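Local coordinates for protein CalsepRRP (Calystegia sepium, PDB 1JY5) that is an RNase-like member of the RNase T2 family that may bind and cleave RNA, at residues L12-L20 against S200-N208. Numbering follows the deposited sequence.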
loop_
_atom_site.group_PDB
_atom_site.type_symbol
_atom_site.label_atom_id
_atom_site.label_comp_id
_atom_site.label_asym_id
_atom_site.label_seq_id
_atom_site.Cartn_x
_atom_site.Cartn_y
_atom_site.Cartn_z
ATOM N N LEU A 12 -1.166 0.095 2.077
ATOM C CA LEU A 12 -0.544 -1.201 2.329
ATOM C C LEU A 12 -1.598 -2.303 2.258
ATOM O O LEU A 12 -2.731 -2.122 2.701
ATOM C CB LEU A 12 0.114 -1.194 3.712
ATOM C CG LEU A 12 1.122 -0.059 3.953
ATOM C CD1 LEU A 12 1.598 -0.089 5.397
ATOM C CD2 LEU A 12 2.298 -0.201 2.991
ATOM N N THR A 13 -1.216 -3.447 1.709
ATOM C CA THR A 13 -2.133 -4.567 1.563
ATOM C C THR A 13 -1.802 -5.691 2.537
ATOM O O THR A 13 -0.637 -6.056 2.693
ATOM C CB THR A 13 -2.063 -5.143 0.137
ATOM O OG1 THR A 13 -2.328 -4.102 -0.810
ATOM C CG2 THR A 13 -3.075 -6.261 -0.040
ATOM N N TRP A 14 -2.820 -6.232 3.196
ATOM C CA TRP A 14 -2.595 -7.345 4.114
ATOM C C TRP A 14 -2.587 -8.588 3.224
ATOM O O TRP A 14 -3.622 -8.996 2.696
ATOM C CB TRP A 14 -3.709 -7.421 5.160
ATOM C CG TRP A 14 -3.496 -8.536 6.152
ATOM C CD1 TRP A 14 -4.121 -9.752 6.171
ATOM C CD2 TRP A 14 -2.556 -8.552 7.237
ATOM N NE1 TRP A 14 -3.629 -10.525 7.201
ATOM C CE2 TRP A 14 -2.667 -9.814 7.869
ATOM C CE3 TRP A 14 -1.629 -7.626 7.735
ATOM C CZ2 TRP A 14 -1.887 -10.171 8.974
ATOM C CZ3 TRP A 14 -0.852 -7.979 8.835
ATOM C CH2 TRP A 14 -0.987 -9.246 9.442
ATOM N N SER A 15 -1.408 -9.179 3.057
ATOM C CA SER A 15 -1.241 -10.341 2.186
ATOM C C SER A 15 -2.197 -11.497 2.468
ATOM O O SER A 15 -2.662 -12.167 1.541
ATOM C CB SER A 15 0.205 -10.851 2.251
ATOM O OG SER A 15 0.481 -11.473 3.493
ATOM N N GLY A 16 -2.489 -11.724 3.743
ATOM C CA GLY A 16 -3.377 -12.812 4.121
ATOM C C GLY A 16 -4.791 -12.663 3.592
ATOM O O GLY A 16 -5.445 -13.647 3.253
ATOM N N THR A 17 -5.267 -11.429 3.503
ATOM C CA THR A 17 -6.621 -11.181 3.025
ATOM C C THR A 17 -6.702 -11.243 1.503
ATOM O O THR A 17 -7.777 -11.430 0.925
ATOM C CB THR A 17 -7.109 -9.811 3.515
ATOM O OG1 THR A 17 -7.107 -9.803 4.946
ATOM C CG2 THR A 17 -8.512 -9.516 3.012
ATOM N N GLU A 18 -5.554 -11.099 0.857
ATOM C CA GLU A 18 -5.490 -11.126 -0.596
ATOM C C GLU A 18 -5.353 -12.558 -1.098
ATOM O O GLU A 18 -5.542 -12.842 -2.282
ATOM C CB GLU A 18 -4.298 -10.290 -1.068
ATOM C CG GLU A 18 -4.599 -9.353 -2.222
ATOM C CD GLU A 18 -5.803 -8.470 -1.962
ATOM O OE1 GLU A 18 -5.865 -7.825 -0.897
ATOM O OE2 GLU A 18 -6.693 -8.420 -2.833
ATOM N N CYS A 19 -5.026 -13.465 -0.189
ATOM C CA CYS A 19 -4.859 -14.859 -0.561
ATOM C C CYS A 19 -5.854 -15.780 0.149
ATOM O O CYS A 19 -5.492 -16.864 0.608
ATOM C CB CYS A 19 -3.429 -15.297 -0.260
ATOM S SG CYS A 19 -2.150 -14.298 -1.093
ATOM N N LEU A 20 -7.106 -15.344 0.235
ATOM C CA LEU A 20 -8.148 -16.138 0.876
ATOM C C LEU A 20 -9.032 -16.827 -0.160
ATOM O O LEU A 20 -8.616 -17.797 -0.798
ATOM C CB LEU A 20 -9.012 -15.256 1.786
ATOM C CG LEU A 20 -8.413 -14.833 3.129
ATOM C CD1 LEU A 20 -9.386 -13.918 3.856
ATOM C CD2 LEU A 20 -8.115 -16.064 3.973
ATOM N N SER A 200 -17.147 -3.927 13.217
ATOM C CA SER A 200 -16.606 -3.675 14.546
ATOM C C SER A 200 -15.505 -4.679 14.883
ATOM O O SER A 200 -14.535 -4.346 15.564
ATOM C CB SER A 200 -17.713 -3.770 15.595
ATOM O OG SER A 200 -17.211 -3.438 16.878
ATOM N N LEU A 201 -15.667 -5.914 14.414
ATOM C CA LEU A 201 -14.682 -6.962 14.655
ATOM C C LEU A 201 -14.068 -7.380 13.327
ATOM O O LEU A 201 -14.781 -7.641 12.359
ATOM C CB LEU A 201 -15.333 -8.173 15.333
ATOM C CG LEU A 201 -15.860 -7.966 16.756
ATOM C CD1 LEU A 201 -16.484 -9.263 17.257
ATOM C CD2 LEU A 201 -14.726 -7.535 17.678
ATOM N N VAL A 202 -12.742 -7.439 13.282
ATOM C CA VAL A 202 -12.043 -7.800 12.057
ATOM C C VAL A 202 -10.962 -8.836 12.307
ATOM O O VAL A 202 -10.603 -9.105 13.453
ATOM C CB VAL A 202 -11.396 -6.557 11.415
ATOM C CG1 VAL A 202 -12.475 -5.553 11.044
ATOM C CG2 VAL A 202 -10.395 -5.937 12.375
ATOM N N SER A 203 -10.440 -9.413 11.230
ATOM C CA SER A 203 -9.399 -10.426 11.356
ATOM C C SER A 203 -8.176 -10.129 10.503
ATOM O O SER A 203 -8.230 -9.327 9.574
ATOM C CB SER A 203 -9.960 -11.794 10.963
ATOM O OG SER A 203 -10.402 -11.783 9.616
ATOM N N LEU A 204 -7.069 -10.779 10.840
ATOM C CA LEU A 204 -5.823 -10.631 10.096
ATOM C C LEU A 204 -5.422 -12.035 9.655
ATOM O O LEU A 204 -4.443 -12.599 10.141
ATOM C CB LEU A 204 -4.742 -10.012 10.984
ATOM C CG LEU A 204 -5.018 -8.584 11.474
ATOM C CD1 LEU A 204 -4.041 -8.212 12.585
ATOM C CD2 LEU A 204 -4.904 -7.609 10.302
ATOM N N PRO A 205 -6.182 -12.614 8.713
ATOM C CA PRO A 205 -5.943 -13.960 8.183
ATOM C C PRO A 205 -4.536 -14.221 7.668
ATOM O O PRO A 205 -3.833 -13.305 7.232
ATOM C CB PRO A 205 -6.996 -14.089 7.082
ATOM C CG PRO A 205 -7.161 -12.671 6.611
ATOM C CD PRO A 205 -7.213 -11.923 7.919
ATOM N N ILE A 206 -4.137 -15.489 7.725
ATOM C CA ILE A 206 -2.826 -15.935 7.269
ATOM C C ILE A 206 -2.973 -16.395 5.820
ATOM O O ILE A 206 -4.065 -16.781 5.395
ATOM C CB ILE A 206 -2.324 -17.118 8.139
ATOM C CG1 ILE A 206 -2.303 -16.699 9.612
ATOM C CG2 ILE A 206 -0.932 -17.554 7.696
ATOM C CD1 ILE A 206 -2.009 -17.834 10.577
ATOM N N LYS A 207 -1.885 -16.344 5.057
ATOM C CA LYS A 207 -1.933 -16.774 3.661
ATOM C C LYS A 207 -2.256 -18.258 3.547
ATOM O O LYS A 207 -2.315 -18.969 4.550
ATOM C CB LYS A 207 -0.603 -16.491 2.955
ATOM C CG LYS A 207 -0.394 -15.038 2.576
ATOM C CD LYS A 207 0.769 -14.871 1.607
ATOM C CE LYS A 207 2.122 -15.065 2.276
ATOM N NZ LYS A 207 2.391 -16.458 2.685
ATOM N N ASN A 208 -2.463 -18.718 2.317
ATOM C CA ASN A 208 -2.780 -20.119 2.051
ATOM C C ASN A 208 -4.046 -20.536 2.797
ATOM O O ASN A 208 -4.020 -21.606 3.443
ATOM C CB ASN A 208 -1.613 -21.016 2.476
ATOM C CG ASN A 208 -0.276 -20.537 1.935
ATOM O OD1 ASN A 208 -0.081 -20.438 0.723
ATOM N ND2 ASN A 208 0.653 -20.237 2.838
#
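Leu204 lays its CD2 methyl over the six-membered ring of Trp14 in a CH-pi contact, 3.9 Å from the ring centroid and 9° off the normal. CG of Trp14 stands anti to the backbone N (chi1 -179°), which carries the indole across to the C-terminal segment and brings NE1 to the carbonyl of Pro205. NE1 donates to Pro205 O at 2.8 Å; the acceptor offers an in-plane lone pair but sits 18° out of the indole plane. The same oxygen receives a nearly straight CA-H...O contact from Gly16 CA at 3.2 Å; a CB at Gly16 would lie only 1.7 Å from Pro205 O, a clash. The Pro205 ring packs against Thr17 and Leu20, CG lying 3.8 Å from Leu20 CD1, while Thr17 OG1 bonds to Val175 O. Farther along, the bent aliphatic chain of Lys207 passes Ser15 and Cys19, the latter joined to Cys31, and NZ reaches Val36 O. A leucine in place of Trp14 lacks both N-H and aromatic face, and would probably leave the tail freer to shift. One indole thus serves both polar and apolar needs, fastening the C-terminal tail to the end of strand 7-14, with the Gly16 contact tying in the turn that follows.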